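Hydrazine synthase alpha subunit (Candidatus Kuenenia stuttgartiensis, PDB 5C2V) catalyses the second half-reaction of the hydrazine synthase complex, condensing hydroxylamine made in the gamma subunit with ammonia to give hydrazine. Local coordinates at residues 238-243 with 287-292; 257-262 with 296-301. All blocks are in the same frame, centred on the assembly; numbering follows the deposited sequence.

Contact 1: 238-243 with 287-292; sequences NILFSS and SQAKIT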
loop_
_atom_site.group_PDB
_atom_site.type_symbol
_atom_site.label_atom_id
_atom_site.label_comp_id
_atom_site.label_asym_id
_atom_site.label_seq_id
_atom_site.Cartn_x
_atom_site.Cartn_y
_atom_site.Cartn_z
ATOM N N ASN D 238 17.998 26.017 11.112
ATOM C CA ASN D 238 16.566 26.061 10.826
ATOM C C ASN D 238 15.758 25.272 11.857
ATOM O O ASN D 238 16.322 24.680 12.778
ATOM C CB ASN D 238 16.286 25.535 9.420
ATOM C CG ASN D 238 17.068 26.279 8.357
ATOM O OD1 ASN D 238 16.599 27.278 7.809
ATOM N ND2 ASN D 238 18.270 25.798 8.059
ATOM N N ILE D 239 14.438 25.268 11.697
ATOM C CA ILE D 239 13.549 24.603 12.646
ATOM C C ILE D 239 13.083 23.239 12.140
ATOM O O ILE D 239 12.403 23.144 11.118
ATOM C CB ILE D 239 12.308 25.465 12.954
ATOM C CG1 ILE D 239 12.727 26.878 13.369
ATOM C CG2 ILE D 239 11.459 24.812 14.036
ATOM C CD1 ILE D 239 13.582 26.924 14.616
ATOM N N LEU D 240 13.457 22.191 12.868
ATOM C CA LEU D 240 13.070 20.823 12.539
ATOM C C LEU D 240 11.826 20.414 13.319
ATOM O O LEU D 240 11.780 20.565 14.540
ATOM C CB LEU D 240 14.219 19.859 12.842
ATOM C CG LEU D 240 13.970 18.364 12.630
ATOM C CD1 LEU D 240 14.117 17.989 11.165
ATOM C CD2 LEU D 240 14.904 17.536 13.499
ATOM N N PHE D 241 10.819 19.891 12.624
ATOM C CA PHE D 241 9.578 19.515 13.294
ATOM C C PHE D 241 8.764 18.463 12.545
ATOM O O PHE D 241 9.141 18.015 11.460
ATOM C CB PHE D 241 8.711 20.758 13.530
ATOM C CG PHE D 241 8.273 21.448 12.266
ATOM C CD1 PHE D 241 9.127 22.310 11.598
ATOM C CD2 PHE D 241 7.000 21.249 11.758
ATOM C CE1 PHE D 241 8.726 22.948 10.439
ATOM C CE2 PHE D 241 6.591 21.887 10.600
ATOM C CZ PHE D 241 7.456 22.738 9.941
ATOM N N SER D 242 7.641 18.081 13.145
ATOM C CA SER D 242 6.738 17.096 12.564
ATOM C C SER D 242 5.505 17.778 11.988
ATOM O O SER D 242 4.950 18.695 12.592
ATOM C CB SER D 242 6.324 16.058 13.608
ATOM O OG SER D 242 7.451 15.395 14.152
ATOM N N SER D 243 5.080 17.322 10.816
ATOM C CA SER D 243 3.936 17.908 10.136
ATOM C C SER D 243 2.937 16.836 9.728
ATOM O O SER D 243 3.308 15.811 9.158
ATOM C CB SER D 243 4.391 18.695 8.905
ATOM O OG SER D 243 3.299 19.356 8.288
ATOM N N SER D 287 7.462 11.567 15.730
ATOM C CA SER D 287 7.466 12.697 16.658
ATOM C C SER D 287 8.738 12.778 17.492
ATOM O O SER D 287 9.528 11.838 17.525
ATOM C CB SER D 287 6.251 12.625 17.584
ATOM O OG SER D 287 6.350 11.526 18.474
ATOM N N GLN D 288 8.922 13.920 18.155
ATOM C CA GLN D 288 10.037 14.133 19.076
ATOM C C GLN D 288 11.383 13.923 18.391
ATOM O O GLN D 288 12.280 13.280 18.935
ATOM C CB GLN D 288 9.899 13.209 20.290
ATOM C CG GLN D 288 8.588 13.391 21.045
ATOM C CD GLN D 288 8.268 12.229 21.965
ATOM O OE1 GLN D 288 9.130 11.408 22.270
ATOM N NE2 GLN D 288 7.018 12.154 22.410
ATOM N N ALA D 289 11.514 14.479 17.190
ATOM C CA ALA D 289 12.717 14.307 16.384
ATOM C C ALA D 289 13.860 15.197 16.858
ATOM O O ALA D 289 13.687 16.400 17.059
ATOM C CB ALA D 289 12.409 14.585 14.920
ATOM N N LYS D 290 15.030 14.591 17.041
ATOM C CA LYS D 290 16.242 15.323 17.385
ATOM C C LYS D 290 17.404 14.804 16.544
ATOM O O LYS D 290 17.297 13.754 15.912
ATOM C CB LYS D 290 16.552 15.196 18.879
ATOM C CG LYS D 290 15.461 15.752 19.783
ATOM C CD LYS D 290 15.878 15.744 21.243
ATOM C CE LYS D 290 14.706 16.093 22.148
ATOM N NZ LYS D 290 14.109 17.413 21.806
ATOM N N ILE D 291 18.512 15.540 16.532
ATOM C CA ILE D 291 19.640 15.194 15.673
ATOM C C ILE D 291 20.921 14.937 16.465
ATOM O O ILE D 291 21.279 15.713 17.351
ATOM C CB ILE D 291 19.902 16.303 14.633
ATOM C CG1 ILE D 291 18.600 16.678 13.921
ATOM C CG2 ILE D 291 20.959 15.863 13.632
ATOM C CD1 ILE D 291 18.764 17.737 12.857
ATOM N N THR D 292 21.604 13.843 16.139
ATOM C CA THR D 292 22.856 13.486 16.800
ATOM C C THR D 292 24.011 14.341 16.295
ATOM O O THR D 292 24.028 14.763 15.141
ATOM C CB THR D 292 23.210 12.005 16.588
ATOM O OG1 THR D 292 23.394 11.752 15.190
ATOM C CG2 THR D 292 22.105 11.111 17.122
#
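Ser242 and Ser287 mark the closest backbone approach, with their CA atoms 6.1 Å apart. The touching parts of 238-243 and 287-292 run in nearly opposite directions, 161° apart. No hydrogen bond joins the two segments, so they do not pair as strands of one sheet. The chain turns a corner at Gln288, and beyond it the CB atoms of Ala289 and Ile291 point toward 238-243. Leu240 makes the main apolar contact. Its CG lies opposite the backbone N (chi1 177°), which brings CD2 to the other segment. CD2 of Leu240 sits 3.8 Å from CG1 of Ile291 and is almost as near to that residue's CD1. The two side chains meet at a slant. Leu240 CD2 is also 4.1 Å from CB of Ala289. This is packing between adjacent blades of the six-bladed beta-propeller in the N-terminal domain. Strand 239-245 is second in its four-stranded antiparallel blade, and strand 285-291 is an outermost strand of the next one. Ile259 and Val261, from the strand beside 239-245, also touch Leu240. Farther along, Ser242 meets the backbone at the start of 287-292. OG of Ser242 is 3.7 Å from CA of Ser287 and is hydrogen-bonded to the carbonyl O of Arg286. That bond ties the buried hydroxyl of one blade to the main chain of its neighbour.

Contact 2: 257-262 with 296-301; sequences VMICVD and RKIVYV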
loop_
_atom_site.group_PDB
_atom_site.type_symbol
_atom_site.label_atom_id
_atom_site.label_comp_id
_atom_site.label_asym_id
_atom_site.label_seq_id
_atom_site.Cartn_x
_atom_site.Cartn_y
_atom_site.Cartn_z
ATOM N N VAL D 257 2.434 11.499 8.654
ATOM C CA VAL D 257 3.143 12.437 9.522
ATOM C C VAL D 257 4.623 12.467 9.155
ATOM O O VAL D 257 5.347 11.497 9.374
ATOM C CB VAL D 257 2.987 12.076 11.012
ATOM C CG1 VAL D 257 3.803 13.026 11.876
ATOM C CG2 VAL D 257 1.522 12.114 11.414
ATOM N N MET D 258 5.065 13.590 8.600
ATOM C CA MET D 258 6.410 13.703 8.050
ATOM C C MET D 258 7.344 14.537 8.917
ATOM O O MET D 258 6.913 15.450 9.618
ATOM C CB MET D 258 6.360 14.311 6.647
ATOM C CG MET D 258 5.972 15.783 6.621
ATOM S SD MET D 258 6.394 16.601 5.070
ATOM C CE MET D 258 5.580 18.182 5.281
ATOM N N ILE D 259 8.627 14.203 8.874
ATOM C CA ILE D 259 9.653 15.052 9.457
ATOM C C ILE D 259 10.101 16.066 8.413
ATOM O O ILE D 259 10.458 15.695 7.292
ATOM C CB ILE D 259 10.859 14.239 9.947
ATOM C CG1 ILE D 259 10.412 13.201 10.974
ATOM C CG2 ILE D 259 11.915 15.155 10.543
ATOM C CD1 ILE D 259 11.540 12.355 11.498
ATOM N N CYS D 260 10.067 17.346 8.777
ATOM C CA CYS D 260 10.435 18.406 7.847
ATOM C C CYS D 260 11.133 19.570 8.547
ATOM O O CYS D 260 11.293 19.568 9.770
ATOM C CB CYS D 260 9.194 18.911 7.108
ATOM S SG CYS D 260 7.906 19.581 8.184
ATOM N N VAL D 261 11.547 20.562 7.764
ATOM C CA VAL D 261 12.185 21.756 8.310
ATOM C C VAL D 261 11.574 23.026 7.730
ATOM O O VAL D 261 10.973 23.006 6.655
ATOM C CB VAL D 261 13.708 21.779 8.044
ATOM C CG1 VAL D 261 14.384 20.568 8.660
ATOM C CG2 VAL D 261 13.991 21.848 6.556
ATOM N N ASP D 262 11.725 24.129 8.457
ATOM C CA ASP D 262 11.274 25.432 7.983
ATOM C C ASP D 262 12.104 26.534 8.628
ATOM O O ASP D 262 12.637 26.355 9.721
ATOM C CB ASP D 262 9.787 25.635 8.292
ATOM C CG ASP D 262 9.179 26.794 7.519
ATOM O OD1 ASP D 262 9.936 27.578 6.909
ATOM O OD2 ASP D 262 7.937 26.925 7.525
ATOM N N ARG D 296 25.621 12.670 12.914
ATOM C CA ARG D 296 24.583 13.514 12.319
ATOM C C ARG D 296 23.373 12.710 11.856
ATOM O O ARG D 296 23.071 12.655 10.663
ATOM C CB ARG D 296 25.154 14.317 11.148
ATOM C CG ARG D 296 25.794 15.632 11.550
ATOM C CD ARG D 296 26.574 16.235 10.395
ATOM N NE ARG D 296 26.672 17.687 10.499
ATOM C CZ ARG D 296 25.967 18.536 9.757
ATOM N NH1 ARG D 296 25.116 18.074 8.851
ATOM N NH2 ARG D 296 26.114 19.843 9.917
ATOM N N LYS D 297 22.680 12.095 12.806
ATOM C CA LYS D 297 21.496 11.309 12.494
ATOM C C LYS D 297 20.249 11.936 13.096
ATOM O O LYS D 297 20.241 12.324 14.263
ATOM C CB LYS D 297 21.645 9.874 13.007
ATOM C CG LYS D 297 22.749 9.073 12.340
ATOM C CD LYS D 297 22.818 7.666 12.913
ATOM C CE LYS D 297 23.895 6.841 12.230
ATOM N NZ LYS D 297 23.988 5.471 12.805
ATOM N N ILE D 298 19.192 12.032 12.298
ATOM C CA ILE D 298 17.901 12.425 12.829
ATOM C C ILE D 298 17.309 11.207 13.513
ATOM O O ILE D 298 17.046 10.189 12.869
ATOM C CB ILE D 298 16.939 12.925 11.733
ATOM C CG1 ILE D 298 17.563 14.081 10.949
ATOM C CG2 ILE D 298 15.608 13.344 12.343
ATOM C CD1 ILE D 298 16.704 14.569 9.802
ATOM N N VAL D 299 17.103 11.323 14.819
ATOM C CA VAL D 299 16.564 10.235 15.620
ATOM C C VAL D 299 15.188 10.632 16.116
ATOM O O VAL D 299 15.026 11.673 16.754
ATOM C CB VAL D 299 17.473 9.893 16.815
ATOM C CG1 VAL D 299 16.802 8.870 17.719
ATOM C CG2 VAL D 299 18.821 9.384 16.330
ATOM N N TYR D 300 14.192 9.808 15.817
ATOM C CA TYR D 300 12.819 10.166 16.128
ATOM C C TYR D 300 12.011 8.989 16.651
ATOM O O TYR D 300 12.375 7.825 16.466
ATOM C CB TYR D 300 12.137 10.759 14.892
ATOM C CG TYR D 300 12.052 9.822 13.704
ATOM C CD1 TYR D 300 13.155 9.597 12.890
ATOM C CD2 TYR D 300 10.861 9.183 13.384
ATOM C CE1 TYR D 300 13.078 8.751 11.799
ATOM C CE2 TYR D 300 10.775 8.335 12.295
ATOM C CZ TYR D 300 11.886 8.123 11.506
ATOM O OH TYR D 300 11.805 7.279 10.423
ATOM N N VAL D 301 10.907 9.318 17.309
ATOM C CA VAL D 301 9.979 8.320 17.806
ATOM C C VAL D 301 9.023 7.923 16.696
ATOM O O VAL D 301 8.274 8.757 16.169
ATOM C CB VAL D 301 9.175 8.835 19.015
ATOM C CG1 VAL D 301 8.025 7.891 19.332
ATOM C CG2 VAL D 301 10.084 9.011 20.220
#
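Ile298 and Tyr300 are the two residues of 296-301 that meet the other segment, and both meet Ile259. The contact lies between neighbouring blades of the N-terminal six-bladed beta-propeller. Strand 256-262 is third in its four-stranded antiparallel blade, and strand 297-303 is second in the next. The side chain of Ile259 is about 11 Å from that of the zinc ligand Cys276. The backbones stay well apart, with the nearest CA atoms, those of Ile259 and Tyr300, 8.9 Å from each other. No hydrogen bond crosses, and the interface is built from side chains alone. After the turn at Arg296, strand 297-303 begins. Ile298 is the first residue to touch, and its CB points toward 257-262. The branch methyl CG2 of Ile298 lies 4.3 Å from CD1 of Ile259, a loose apolar contact. Ile272, on the outermost strand of the first blade, also packs on Ile298. The CB of Val299 points away from 257-262. Tyr300 points back toward it and makes the closer contact. A chi1 of 61° tucks the ring in over its own backbone, and the ring turns one face to Ile259. At its polar end, Tyr300 OH and Arg286 NH1 form a weak hydrogen bond. Ala289 and Tyr326 also touch this tyrosine. Ile259 reaches the ring with an extended side chain (chi2 180°) that ends in CD1. CD1 of Ile259 makes a CH-pi contact over the face of the Tyr300 ring, 3.6 Å from its centroid and 20° off the ring normal. The methyl sits off-centre, nearer the CG side of the ring, and the nearest ring atom is CG of Tyr300, 3.4 Å from CD1 of Ile259.

How the contacts relate
The centres of contacts 1 and 2 are about 4 Å apart, and both join the same two blades of the propeller. Along the chain the order is 238-243, 257-262, 287-292, 296-301, so the segments alternate. Strands 239-245 and 256-262 are antiparallel neighbours in the first blade. Strands 285-291 and 297-303 are antiparallel neighbours in the second. Each contact therefore links one strand of the first pair to one of the second. Within the blades the contacts also touch directly. Leu240 CD1 packs on the carbonyl O of Cys260, and Lys290 O probably accepts a hydrogen bond from Val299 N. Together they form one continuous buried interface between adjacent blades.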